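Local coordinates for protein purine nucleoside phosphorylase (Caulobacter vibrioides, PDB 1XFJ) that probably cleaves purine nucleosides such as inosine and methylthioadenosine with phosphate, and may also deaminate adenosine, at residues N71-I76 and D96-K101; V41-Q46 and D90-G95; V174-L179 and D200-D205; R135-G140 and A208-R213; L6-S11 and K21-T26. One frame throughout, in Å; residues are numbered along the deposited sequence.

Contact 1 (N71-I76 and D96-K101); sequences NVCYQI and DAVVSK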
# COMPACT_ATOMS: atom_id res chain seq x y z
N ASN A 71 4.58 12.58 1.05
CA ASN A 71 5.30 11.97 2.16
C ASN A 71 5.32 10.45 2.02
O ASN A 71 4.29 9.78 2.19
CB ASN A 71 4.63 12.35 3.49
CG ASN A 71 4.63 13.86 3.74
OD1 ASN A 71 5.49 14.38 4.46
ND2 ASN A 71 3.67 14.56 3.16
N VAL A 72 6.49 9.90 1.69
CA VAL A 72 6.64 8.46 1.53
C VAL A 72 7.89 8.01 2.30
O VAL A 72 8.93 8.66 2.23
CB VAL A 72 6.77 8.07 0.05
CG1 VAL A 72 6.86 6.56 -0.10
CG2 VAL A 72 5.58 8.61 -0.73
N CYS A 73 7.77 6.91 3.02
CA CYS A 73 8.88 6.39 3.82
C CYS A 73 9.88 5.54 3.08
O CYS A 73 9.70 5.18 1.92
CB CYS A 73 8.35 5.52 4.97
SG CYS A 73 7.29 6.30 6.16
N TYR A 74 10.96 5.24 3.80
CA TYR A 74 12.01 4.34 3.34
C TYR A 74 11.37 3.11 3.98
O TYR A 74 11.53 2.88 5.18
CB TYR A 74 13.34 4.67 4.02
CG TYR A 74 14.43 3.64 3.83
CD1 TYR A 74 14.96 3.37 2.56
CD2 TYR A 74 14.98 2.96 4.92
CE1 TYR A 74 16.00 2.45 2.39
CE2 TYR A 74 16.01 2.04 4.76
CZ TYR A 74 16.52 1.79 3.50
OH TYR A 74 17.55 0.88 3.35
N GLN A 75 10.60 2.37 3.19
CA GLN A 75 9.89 1.21 3.71
C GLN A 75 10.79 0.02 4.02
O GLN A 75 11.62 -0.38 3.20
CB GLN A 75 8.78 0.83 2.72
CG GLN A 75 7.99 2.05 2.26
CD GLN A 75 6.79 1.70 1.41
OE1 GLN A 75 6.79 0.71 0.67
NE2 GLN A 75 5.76 2.54 1.48
N ILE A 76 10.63 -0.54 5.22
CA ILE A 76 11.44 -1.65 5.68
C ILE A 76 10.62 -2.84 6.19
O ILE A 76 11.12 -3.67 6.94
CB ILE A 76 12.38 -1.19 6.81
CG1 ILE A 76 11.55 -0.48 7.89
CG2 ILE A 76 13.44 -0.25 6.26
CD1 ILE A 76 12.36 -0.01 9.09
N ASP A 96 6.68 2.27 7.63
CA ASP A 96 5.84 1.60 6.66
C ASP A 96 4.39 2.07 6.68
O ASP A 96 3.48 1.37 6.22
CB ASP A 96 5.94 0.09 6.85
CG ASP A 96 7.28 -0.44 6.40
OD1 ASP A 96 7.39 -0.86 5.22
OD2 ASP A 96 8.23 -0.42 7.21
N ALA A 97 4.19 3.27 7.22
CA ALA A 97 2.87 3.88 7.28
C ALA A 97 3.04 5.38 7.50
O ALA A 97 3.90 5.80 8.27
CB ALA A 97 2.04 3.27 8.41
N VAL A 98 2.24 6.17 6.80
CA VAL A 98 2.30 7.62 6.93
C VAL A 98 0.92 8.11 7.37
O VAL A 98 -0.08 7.87 6.70
CB VAL A 98 2.69 8.29 5.60
CG1 VAL A 98 2.78 9.80 5.77
CG2 VAL A 98 4.04 7.74 5.13
N VAL A 99 0.88 8.77 8.52
CA VAL A 99 -0.37 9.27 9.10
C VAL A 99 -0.38 10.78 9.20
O VAL A 99 0.65 11.39 9.49
CB VAL A 99 -0.57 8.67 10.51
CG1 VAL A 99 -1.89 9.12 11.09
CG2 VAL A 99 -0.49 7.15 10.45
N SER A 100 -1.53 11.40 8.98
CA SER A 100 -1.61 12.85 9.06
C SER A 100 -3.00 13.41 9.33
O SER A 100 -4.01 12.80 8.97
CB SER A 100 -1.06 13.48 7.77
OG SER A 100 -1.07 14.90 7.85
N LYS A 101 -3.03 14.57 9.97
CA LYS A 101 -4.27 15.28 10.28
C LYS A 101 -4.08 16.68 9.70
O LYS A 101 -4.85 17.59 9.98
CB LYS A 101 -4.47 15.37 11.79
CG LYS A 101 -3.44 16.24 12.51
CD LYS A 101 -3.74 16.34 14.00
CE LYS A 101 -2.68 17.17 14.72
NZ LYS A 101 -2.98 17.30 16.17
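V98 reaches N71 and C73 where two beta sheets meet, in a protein whose layers run alpha-beta-beta-alpha. Strand 70-72 is an outermost strand of the five-stranded sheet, strand 97-100 belongs to the six-stranded one, and here the two sheets pack side chain against backbone and side chain. Start at V98 CB, which lies 4.1 Å from N71 O and so already faces the partner strand. One branch, CG1, is anti to the backbone N (chi1 -179°) and settles 3.9 Å from N71 CB. The other branch, CG2, lies beside the backbone N, which puts it 3.6 Å from N71 O and leaves it 3.7 Å from C73 SG. Both methyls thus work on one residue, while CG2 alone takes in the sulfur as well. C107, from the strand next to 70-72, adds to the packing on V98.

Where strand 70-72 has given way to loop, the contact turns polar. I76 N donates to D96 OD2 over 3.1 Å, with an N-H...O angle of 152°; the donor meets the carboxylate on the syn side, 20° out of its plane. S78 OG bonds to the same oxygen, and OD1 is bonded to H77 N and H131 ND1, so the buried carboxylate ties the loop 73-78 to strand 126-132 and its rotation is well fixed. Carbons also border the carboxylate oxygens: Q75 CB stands 3.3 Å from D96 OD1, and I76 CG1 lies 3.4 Å from D96 OD2.

Contact 2 (V41-Q46 and D90-G95); sequences VGRGSQ and DARPEG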
# COMPACT_ATOMS: atom_id res chain seq x y z
N VAL A 41 7.64 5.05 -8.89
CA VAL A 41 7.92 6.01 -7.83
C VAL A 41 9.00 5.55 -6.85
O VAL A 41 9.27 6.22 -5.85
CB VAL A 41 6.63 6.33 -7.02
CG1 VAL A 41 5.57 6.94 -7.93
CG2 VAL A 41 6.11 5.07 -6.35
N GLY A 42 9.63 4.42 -7.16
CA GLY A 42 10.67 3.88 -6.29
C GLY A 42 12.00 4.61 -6.25
O GLY A 42 12.85 4.43 -7.12
N ARG A 43 12.20 5.43 -5.22
CA ARG A 43 13.45 6.17 -5.08
C ARG A 43 14.61 5.22 -4.76
O ARG A 43 15.78 5.56 -4.97
CB ARG A 43 13.31 7.21 -3.96
CG ARG A 43 12.64 8.50 -4.41
CD ARG A 43 12.45 9.45 -3.24
NE ARG A 43 12.09 10.79 -3.68
CZ ARG A 43 11.80 11.79 -2.85
NH1 ARG A 43 11.82 11.59 -1.54
NH2 ARG A 43 11.50 12.99 -3.33
N GLY A 44 14.28 4.03 -4.26
CA GLY A 44 15.31 3.07 -3.92
C GLY A 44 15.56 2.07 -5.04
O GLY A 44 16.34 1.13 -4.88
N SER A 45 14.89 2.27 -6.17
CA SER A 45 15.04 1.38 -7.32
C SER A 45 16.27 1.74 -8.14
O SER A 45 16.98 2.69 -7.82
CB SER A 45 13.80 1.44 -8.21
OG SER A 45 13.74 2.67 -8.91
N GLN A 46 16.52 0.97 -9.20
CA GLN A 46 17.67 1.21 -10.06
C GLN A 46 17.30 1.99 -11.32
O GLN A 46 18.07 2.04 -12.29
CB GLN A 46 18.32 -0.14 -10.41
CG GLN A 46 19.04 -0.76 -9.22
CD GLN A 46 19.43 -2.22 -9.44
OE1 GLN A 46 18.60 -3.11 -9.38
NE2 GLN A 46 20.71 -2.45 -9.71
N ASP A 90 13.05 15.78 0.44
CA ASP A 90 13.53 14.59 -0.24
C ASP A 90 13.95 13.56 0.80
O ASP A 90 14.61 12.57 0.49
CB ASP A 90 14.71 14.94 -1.15
CG ASP A 90 15.91 15.44 -0.38
OD1 ASP A 90 15.75 16.34 0.47
OD2 ASP A 90 17.03 14.94 -0.63
N ALA A 91 13.56 13.80 2.05
CA ALA A 91 13.89 12.90 3.14
C ALA A 91 12.97 11.69 3.12
O ALA A 91 11.78 11.80 2.83
CB ALA A 91 13.76 13.62 4.48
N ARG A 92 13.54 10.53 3.43
CA ARG A 92 12.77 9.29 3.46
C ARG A 92 12.93 8.64 4.83
O ARG A 92 13.78 7.76 5.02
CB ARG A 92 13.27 8.34 2.37
CG ARG A 92 13.04 8.85 0.95
CD ARG A 92 13.48 7.83 -0.09
NE ARG A 92 14.92 7.62 -0.08
CZ ARG A 92 15.54 6.71 -0.82
NH1 ARG A 92 14.84 5.92 -1.63
NH2 ARG A 92 16.86 6.58 -0.76
N PRO A 93 12.13 9.07 5.82
CA PRO A 93 12.24 8.48 7.15
C PRO A 93 11.86 7.01 7.13
O PRO A 93 11.00 6.60 6.35
CB PRO A 93 11.27 9.33 7.98
CG PRO A 93 10.24 9.73 6.99
CD PRO A 93 11.06 10.08 5.77
N GLU A 94 12.51 6.21 7.97
CA GLU A 94 12.21 4.78 8.02
C GLU A 94 10.81 4.55 8.56
O GLU A 94 10.41 5.16 9.55
CB GLU A 94 13.23 4.05 8.90
CG GLU A 94 14.68 4.22 8.45
CD GLU A 94 15.38 5.37 9.16
OE1 GLU A 94 14.75 6.43 9.35
OE2 GLU A 94 16.57 5.20 9.51
N GLY A 95 10.06 3.66 7.92
CA GLY A 95 8.71 3.38 8.37
C GLY A 95 7.89 2.70 7.29
O GLY A 95 8.34 2.58 6.15
O HOH W 1 10.86 12.97 0.67
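R43 and R92 have the closest CA atoms of the two segments, 9.1 Å apart, so the loops meet by side chains that reach across to each other and to the opposite backbone. G42 to S45 forms a type I turn, in which G42 O accepts from both S45 N and S45 OG; the hydroxyl bond is 2.7 Å. D90-G95 runs irregularly toward strand 97-100. From the turn, R43 stretches out, its chain extended from CG to NE, and carries NH1 to within 3.6 Å of D90 O. R92 comes the other way and bends at chi3 (-67°), which brings its NH1 back to the turn, in a tight contact of 3.1 Å with R43 CB. Halfway along, the two chains lie against each other, R43 CD to R92 CD 3.7 Å. Their guanidinium planes stand 76° apart. Water 1, in the R43 guanidinium plane, accepts from R43 NH1 at 2.8 Å and is also bonded to A91 O.

At its NE, R43 has a salt bridge to E53 of helix 49-62. Across the contact itself no charges pair: two arginines share methylene packing at the surface, one water links the loops, and E53 probably offsets part of the positive charge gathered here.

Contact 3 (V174-L179 and D200-D205); sequences VGLEFL and DKRFFD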
# COMPACT_ATOMS: atom_id res chain seq x y z
N VAL A 174 3.38 -19.71 -1.96
CA VAL A 174 4.32 -19.70 -0.84
C VAL A 174 4.68 -21.12 -0.41
O VAL A 174 4.01 -22.09 -0.80
CB VAL A 174 3.74 -18.94 0.37
CG1 VAL A 174 3.37 -17.52 -0.04
CG2 VAL A 174 2.53 -19.67 0.93
N GLY A 175 5.73 -21.24 0.39
CA GLY A 175 6.17 -22.54 0.87
C GLY A 175 5.63 -22.91 2.24
O GLY A 175 4.86 -22.14 2.83
N LEU A 176 6.03 -24.07 2.75
CA LEU A 176 5.56 -24.55 4.04
C LEU A 176 6.11 -23.80 5.25
O LEU A 176 5.46 -23.74 6.30
CB LEU A 176 5.86 -26.04 4.18
CG LEU A 176 5.18 -26.97 3.16
CD1 LEU A 176 5.64 -28.40 3.38
CD2 LEU A 176 3.67 -26.87 3.31
N GLU A 177 7.30 -23.22 5.13
CA GLU A 177 7.86 -22.47 6.25
C GLU A 177 7.03 -21.21 6.43
O GLU A 177 6.84 -20.73 7.55
CB GLU A 177 9.32 -22.10 5.97
CG GLU A 177 9.52 -21.15 4.79
CD GLU A 177 9.01 -21.72 3.48
OE1 GLU A 177 9.46 -22.82 3.09
OE2 GLU A 177 8.17 -21.06 2.83
N PHE A 178 6.53 -20.69 5.31
CA PHE A 178 5.69 -19.49 5.28
C PHE A 178 4.36 -19.84 5.94
O PHE A 178 3.88 -19.14 6.83
CB PHE A 178 5.45 -19.06 3.83
CG PHE A 178 4.73 -17.75 3.69
CD1 PHE A 178 5.43 -16.57 3.44
CD2 PHE A 178 3.34 -17.69 3.76
CE1 PHE A 178 4.76 -15.36 3.26
CE2 PHE A 178 2.66 -16.49 3.58
CZ PHE A 178 3.38 -15.32 3.33
N LEU A 179 3.76 -20.94 5.48
CA LEU A 179 2.49 -21.41 6.02
C LEU A 179 2.57 -21.61 7.53
O LEU A 179 1.74 -21.10 8.29
CB LEU A 179 2.12 -22.75 5.38
CG LEU A 179 1.01 -23.51 6.12
CD1 LEU A 179 -0.30 -22.76 5.95
CD2 LEU A 179 0.90 -24.93 5.59
N ASP A 200 3.88 -29.25 -1.20
CA ASP A 200 4.93 -28.41 -0.64
C ASP A 200 4.64 -26.93 -0.83
O ASP A 200 5.42 -26.09 -0.39
CB ASP A 200 6.29 -28.73 -1.26
CG ASP A 200 6.86 -30.05 -0.80
OD1 ASP A 200 6.50 -30.51 0.31
OD2 ASP A 200 7.69 -30.63 -1.53
N LYS A 201 3.53 -26.63 -1.48
CA LYS A 201 3.16 -25.24 -1.72
C LYS A 201 1.73 -24.93 -1.28
O LYS A 201 0.93 -25.83 -1.04
CB LYS A 201 3.30 -24.90 -3.21
CG LYS A 201 4.69 -25.10 -3.79
CD LYS A 201 5.70 -24.13 -3.20
CE LYS A 201 7.03 -24.18 -3.96
NZ LYS A 201 8.06 -23.28 -3.36
N ARG A 202 1.44 -23.64 -1.19
CA ARG A 202 0.12 -23.14 -0.81
C ARG A 202 -0.03 -21.79 -1.49
O ARG A 202 0.96 -21.18 -1.87
CB ARG A 202 0.03 -22.93 0.70
CG ARG A 202 0.19 -24.17 1.56
CD ARG A 202 -1.06 -25.02 1.54
NE ARG A 202 -0.97 -26.09 2.54
CZ ARG A 202 -0.14 -27.12 2.46
NH1 ARG A 202 0.67 -27.25 1.42
NH2 ARG A 202 -0.11 -28.03 3.43
N PHE A 203 -1.27 -21.34 -1.64
CA PHE A 203 -1.54 -20.02 -2.20
C PHE A 203 -2.02 -19.22 -1.00
O PHE A 203 -2.92 -19.65 -0.27
CB PHE A 203 -2.63 -20.07 -3.27
CG PHE A 203 -2.12 -20.42 -4.64
CD1 PHE A 203 -1.27 -19.56 -5.32
CD2 PHE A 203 -2.49 -21.61 -5.25
CE1 PHE A 203 -0.79 -19.88 -6.60
CE2 PHE A 203 -2.02 -21.95 -6.52
CZ PHE A 203 -1.17 -21.08 -7.19
N PHE A 204 -1.42 -18.06 -0.78
CA PHE A 204 -1.78 -17.21 0.35
C PHE A 204 -2.67 -16.07 -0.12
O PHE A 204 -2.39 -15.43 -1.13
CB PHE A 204 -0.52 -16.65 1.01
CG PHE A 204 -0.79 -15.74 2.18
CD1 PHE A 204 -1.56 -16.17 3.26
CD2 PHE A 204 -0.24 -14.46 2.22
CE1 PHE A 204 -1.76 -15.35 4.36
CE2 PHE A 204 -0.44 -13.63 3.32
CZ PHE A 204 -1.20 -14.07 4.39
N ASP A 205 -3.75 -15.84 0.63
CA ASP A 205 -4.69 -14.77 0.31
C ASP A 205 -4.32 -13.55 1.14
O ASP A 205 -4.88 -13.32 2.22
CB ASP A 205 -6.12 -15.22 0.65
CG ASP A 205 -7.18 -14.33 0.03
OD1 ASP A 205 -6.87 -13.15 -0.25
OD2 ASP A 205 -8.32 -14.80 -0.16
O HOH W 2 7.83 -25.57 0.96
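A small three-stranded antiparallel sheet, 173-175, 201-204 and 193-195, has V174 paired with R202 at one edge, just before helix 176-185. V174 and R202 form a hydrogen-bonded pair: V174 N donates to R202 O at 2.8 Å, and R202 N returns a bond to V174 O at 3.0 Å. G175 then sits at the N-cap, its O accepting from L179 N in the first helical turn. Water 2 carries the link one step further, accepting from L176 N and donating to D200 O.

On the side of the pair where V174, R202 and F204 project, the helix packs on the sheet. R202 bends at chi2 (-76°), and one face of its guanidinium lies against leucine methyls: L176 CD2 is 3.6 Å from R202 NH1, L179 CD2 3.8 Å from R202 NE. That same NH1 bonds K201 O, approaching from above the carbonyl plane, and also E199 O, which helps hold the nitrogen in place. Farther along, F178 and F204 make a T-shaped stack with planes 66° apart, part of an aromatic cluster with F182 and F193. The edge belongs to F178: its CE2 rides 3.7 Å above the F204 plane, toward the rim, while V174 CG1 sits 3.7 Å over the centre of the F178 ring itself.

Contact 4 (R135-G140 and A208-R213); sequences RGALDG and AFVLDR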
# COMPACT_ATOMS: atom_id res chain seq x y z
N ARG A 135 5.11 -9.61 5.93
CA ARG A 135 5.77 -9.39 7.21
C ARG A 135 5.08 -8.31 8.03
O ARG A 135 4.76 -8.53 9.20
CB ARG A 135 7.24 -9.03 6.99
CG ARG A 135 8.08 -9.02 8.27
CD ARG A 135 9.54 -8.67 7.99
NE ARG A 135 10.21 -9.68 7.18
CZ ARG A 135 10.64 -10.86 7.64
NH1 ARG A 135 10.49 -11.18 8.92
NH2 ARG A 135 11.24 -11.71 6.81
N GLY A 136 4.86 -7.15 7.43
CA GLY A 136 4.20 -6.06 8.14
C GLY A 136 2.81 -6.47 8.59
O GLY A 136 2.41 -6.20 9.72
N ALA A 137 2.07 -7.12 7.70
CA ALA A 137 0.72 -7.56 8.04
C ALA A 137 0.74 -8.51 9.23
O ALA A 137 -0.05 -8.38 10.16
CB ALA A 137 0.08 -8.23 6.84
N LEU A 138 1.65 -9.48 9.19
CA LEU A 138 1.75 -10.45 10.27
C LEU A 138 2.15 -9.81 11.60
O LEU A 138 1.59 -10.13 12.65
CB LEU A 138 2.76 -11.54 9.92
CG LEU A 138 2.99 -12.60 10.99
CD1 LEU A 138 1.70 -13.37 11.23
CD2 LEU A 138 4.11 -13.54 10.55
N ASP A 139 3.11 -8.89 11.54
CA ASP A 139 3.60 -8.23 12.75
C ASP A 139 2.69 -7.15 13.33
O ASP A 139 2.87 -6.75 14.49
CB ASP A 139 5.01 -7.67 12.50
CG ASP A 139 6.03 -8.76 12.22
OD1 ASP A 139 5.82 -9.92 12.66
OD2 ASP A 139 7.07 -8.47 11.58
N GLY A 140 1.73 -6.67 12.55
CA GLY A 140 0.81 -5.67 13.07
C GLY A 140 0.86 -4.25 12.53
O GLY A 140 0.48 -3.30 13.24
N ALA A 208 -7.18 -10.86 1.86
CA ALA A 208 -8.13 -11.35 2.85
C ALA A 208 -7.51 -11.28 4.24
O ALA A 208 -8.19 -10.96 5.22
CB ALA A 208 -8.56 -12.77 2.51
N PHE A 209 -6.22 -11.58 4.34
CA PHE A 209 -5.55 -11.53 5.63
C PHE A 209 -5.49 -10.09 6.13
O PHE A 209 -5.71 -9.83 7.31
CB PHE A 209 -4.13 -12.08 5.55
CG PHE A 209 -3.41 -12.06 6.86
CD1 PHE A 209 -3.78 -12.92 7.89
CD2 PHE A 209 -2.39 -11.14 7.09
CE1 PHE A 209 -3.14 -12.87 9.13
CE2 PHE A 209 -1.75 -11.08 8.33
CZ PHE A 209 -2.13 -11.94 9.35
N VAL A 210 -5.19 -9.17 5.23
CA VAL A 210 -5.12 -7.76 5.59
C VAL A 210 -6.50 -7.24 6.02
O VAL A 210 -6.60 -6.42 6.93
CB VAL A 210 -4.58 -6.91 4.42
CG1 VAL A 210 -4.60 -5.44 4.78
CG2 VAL A 210 -3.16 -7.35 4.09
N LEU A 211 -7.55 -7.70 5.35
CA LEU A 211 -8.90 -7.28 5.71
C LEU A 211 -9.21 -7.79 7.12
O LEU A 211 -9.90 -7.12 7.89
CB LEU A 211 -9.93 -7.83 4.71
CG LEU A 211 -9.98 -7.10 3.36
CD1 LEU A 211 -10.85 -7.88 2.38
CD2 LEU A 211 -10.53 -5.69 3.55
N ASP A 212 -8.68 -8.97 7.45
CA ASP A 212 -8.87 -9.55 8.77
C ASP A 212 -8.15 -8.68 9.81
O ASP A 212 -8.65 -8.49 10.92
CB ASP A 212 -8.31 -10.97 8.82
CG ASP A 212 -8.31 -11.55 10.23
OD1 ASP A 212 -9.39 -11.89 10.75
OD2 ASP A 212 -7.21 -11.66 10.82
N ARG A 213 -6.98 -8.17 9.45
CA ARG A 213 -6.22 -7.33 10.37
C ARG A 213 -6.98 -6.03 10.62
O ARG A 213 -7.02 -5.53 11.75
CB ARG A 213 -4.83 -7.02 9.80
CG ARG A 213 -3.90 -8.22 9.68
CD ARG A 213 -3.57 -8.83 11.04
NE ARG A 213 -4.65 -9.67 11.56
CZ ARG A 213 -4.66 -10.19 12.78
NH1 ARG A 213 -3.65 -9.97 13.61
NH2 ARG A 213 -5.68 -10.95 13.17
O HOH W 3 -0.94 -8.68 13.22
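Water 3 is gripped from both helices: it donates to L138 O and accepts from R213 NH1, each at 3.0 Å. R213 has come alongside helix 134-139 to do this, its chain bent at chi2 and chi3 (-63° and 78°), and on the way its CD passes 3.7 Å from A137 O. The water lies in the guanidinium plane. The other end of the group is taken by the preceding residue, R213 NH2 bonding D212 OD2 at 2.9 Å on the syn side in a salt bridge, with a weak second bond from NE. D212 in turn has R191 on its other oxygen, so the carboxylate sits between two arginines.

Next to these polar groups the helices touch through small carbon surfaces. Segments 135-139 and 208-213 run 33° apart, and the CA atoms come nearest at A137 and V210. A137 CB makes the contact: it lies 3.7 Å from F209 CE2 and 4.3 Å from V210 CG2. F209, its CG anti to the backbone N, turns a ring edge toward the A137 peptide, while F182 of helix 176-185 meets its ring edge-to-face. V210 also packs on A115, V117 and V163, which fixes helix 206-216 on the six-stranded sheet.

Between 135-140 and 208-213 there is no direct polar bond; alanine and a ring edge make the carbon contact between helices whose segment axes stay 10.1 Å apart, and water 3 links the backbone carbonyl of L138 to an arginine that its own salt bridge holds in place.

Contact 5 (L6-S11 and K21-T26); sequences LPTVQS and KHAFFT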
# COMPACT_ATOMS: atom_id res chain seq x y z
N LEU A 6 -4.03 11.04 -14.97
CA LEU A 6 -3.40 9.80 -14.53
C LEU A 6 -4.44 8.73 -14.24
O LEU A 6 -5.43 8.99 -13.55
CB LEU A 6 -2.58 10.03 -13.25
CG LEU A 6 -1.26 10.79 -13.35
CD1 LEU A 6 -0.64 10.91 -11.95
CD2 LEU A 6 -0.31 10.05 -14.29
N PRO A 7 -4.26 7.52 -14.78
CA PRO A 7 -5.21 6.43 -14.53
C PRO A 7 -5.11 6.04 -13.06
O PRO A 7 -4.02 6.02 -12.49
CB PRO A 7 -4.71 5.32 -15.45
CG PRO A 7 -4.09 6.07 -16.59
CD PRO A 7 -3.32 7.15 -15.86
N THR A 8 -6.25 5.75 -12.44
CA THR A 8 -6.23 5.36 -11.04
C THR A 8 -7.29 4.34 -10.72
O THR A 8 -8.26 4.17 -11.47
CB THR A 8 -6.49 6.57 -10.11
OG1 THR A 8 -7.82 7.07 -10.33
CG2 THR A 8 -5.49 7.69 -10.36
N VAL A 9 -7.09 3.64 -9.61
CA VAL A 9 -8.06 2.68 -9.13
C VAL A 9 -8.60 3.37 -7.89
O VAL A 9 -7.83 3.73 -6.99
CB VAL A 9 -7.42 1.35 -8.72
CG1 VAL A 9 -8.45 0.48 -8.01
CG2 VAL A 9 -6.88 0.62 -9.95
N GLN A 10 -9.90 3.58 -7.84
CA GLN A 10 -10.49 4.22 -6.68
C GLN A 10 -11.54 3.33 -6.07
O GLN A 10 -12.12 2.48 -6.75
CB GLN A 10 -11.10 5.57 -7.05
CG GLN A 10 -10.07 6.63 -7.34
CD GLN A 10 -10.71 7.97 -7.61
OE1 GLN A 10 -11.49 8.12 -8.54
NE2 GLN A 10 -10.38 8.96 -6.78
N SER A 11 -11.77 3.51 -4.77
CA SER A 11 -12.75 2.73 -4.03
C SER A 11 -14.01 3.51 -3.71
O SER A 11 -13.95 4.68 -3.32
CB SER A 11 -12.13 2.25 -2.72
OG SER A 11 -13.14 1.78 -1.84
N LYS A 21 -9.01 13.09 -0.83
CA LYS A 21 -8.67 12.61 -2.16
C LYS A 21 -7.77 11.39 -1.97
O LYS A 21 -6.85 11.42 -1.16
CB LYS A 21 -7.95 13.70 -2.95
CG LYS A 21 -7.95 13.48 -4.46
CD LYS A 21 -7.44 14.72 -5.20
CE LYS A 21 -7.53 14.54 -6.71
NZ LYS A 21 -8.93 14.40 -7.17
N HIS A 22 -8.06 10.32 -2.70
CA HIS A 22 -7.29 9.09 -2.59
C HIS A 22 -7.10 8.48 -3.96
O HIS A 22 -7.82 8.81 -4.91
CB HIS A 22 -8.05 8.07 -1.75
CG HIS A 22 -9.15 7.39 -2.50
ND1 HIS A 22 -9.07 6.08 -2.92
CD2 HIS A 22 -10.34 7.85 -2.96
CE1 HIS A 22 -10.15 5.76 -3.61
NE2 HIS A 22 -10.94 6.82 -3.64
N ALA A 23 -6.16 7.54 -4.06
CA ALA A 23 -5.91 6.87 -5.31
C ALA A 23 -4.88 5.77 -5.19
O ALA A 23 -3.89 5.90 -4.47
CB ALA A 23 -5.46 7.87 -6.37
N PHE A 24 -5.15 4.67 -5.88
CA PHE A 24 -4.23 3.54 -5.95
C PHE A 24 -3.76 3.69 -7.40
O PHE A 24 -4.51 3.41 -8.33
CB PHE A 24 -4.98 2.22 -5.76
CG PHE A 24 -5.55 2.03 -4.38
CD1 PHE A 24 -4.72 1.73 -3.31
CD2 PHE A 24 -6.91 2.18 -4.15
CE1 PHE A 24 -5.24 1.58 -2.02
CE2 PHE A 24 -7.45 2.03 -2.88
CZ PHE A 24 -6.61 1.73 -1.80
N PHE A 25 -2.53 4.15 -7.58
CA PHE A 25 -2.02 4.37 -8.92
C PHE A 25 -1.61 3.10 -9.65
O PHE A 25 -1.41 2.05 -9.03
CB PHE A 25 -0.86 5.36 -8.88
CG PHE A 25 -1.29 6.75 -8.50
CD1 PHE A 25 -1.84 7.60 -9.45
CD2 PHE A 25 -1.24 7.17 -7.17
CE1 PHE A 25 -2.34 8.85 -9.10
CE2 PHE A 25 -1.73 8.43 -6.80
CZ PHE A 25 -2.29 9.27 -7.77
N THR A 26 -1.53 3.20 -10.97
CA THR A 26 -1.13 2.09 -11.81
C THR A 26 0.27 2.36 -12.34
O THR A 26 0.94 3.32 -11.90
CB THR A 26 -2.09 1.90 -13.01
OG1 THR A 26 -1.89 2.96 -13.96
CG2 THR A 26 -3.54 1.91 -12.55
O HOH W 4 -1.49 5.37 -12.89
O HOH W 5 -10.46 12.18 -7.25
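V9 and F24 exchange two backbone bonds as an antiparallel hydrogen-bonded pair, V9 N to F24 O at 2.9 Å and F24 N to V9 O at 3.0 Å. Their side chains go to the same face, V9 CB and F24 CB 3.9 Å apart. One residue on, Q10 reaches across to the neighbouring strand: its chain, extended beyond CG, brings NE2 to H22 O (3.2 Å, 158° at the hydrogen), and the acceptor lies 15° out of the amide plane. The amide is turned only 23° from the imidazole of H22, whose CE1 and NE2 also touch CB and CG of Q10. At the other end, T8 runs alongside F25 in the same direction, T8 CG2 3.6 Å from F25 CE1, and L6 CD1 closes on the same ring carbon at 3.9 Å.

Two waters extend this shell. Water 4 donates to P7 O at 2.6 Å and accepts from T26 N and T26 OG1, joining the segments where the backbones part; water 5 accepts from both Q10 NE2 and K21 NZ. Farther out, W62 of helix 49-62 is met edge-to-face by F25 and lies in cation-pi contact with K21, so one indole backs both ends of strand 20-25. S11 OG caps the short helix 12-15 and bonds E223. What results is the outer edge of the five-stranded mixed sheet: a brief antiparallel edge strand, 8-9, joined to its neighbour 20-25 through a connection that holds a single helical turn.

How the contacts relate
From the N terminus, contact 5 comes first: it closes a short loop and adds strand 8-9 to the edge of the five-stranded sheet. Contacts 2 and 1 then cross, since 41-46 and 71-76 both open before 90-95 and 96-101 answer them. They also touch, Y74 bonding P93 and G95 through its backbone. Contact 1 joins the two large sheets, and contact 2 joins two surface loops beside it. Contact 4 opens at 135-140, and contact 3 is nested inside its loop, pairing strands of the small sheet before 208-213 returns. F204 CZ packs 3.7 Å from F209 CB, so the small sheet, its helix and helix 206-216 form one block, far from contact 5.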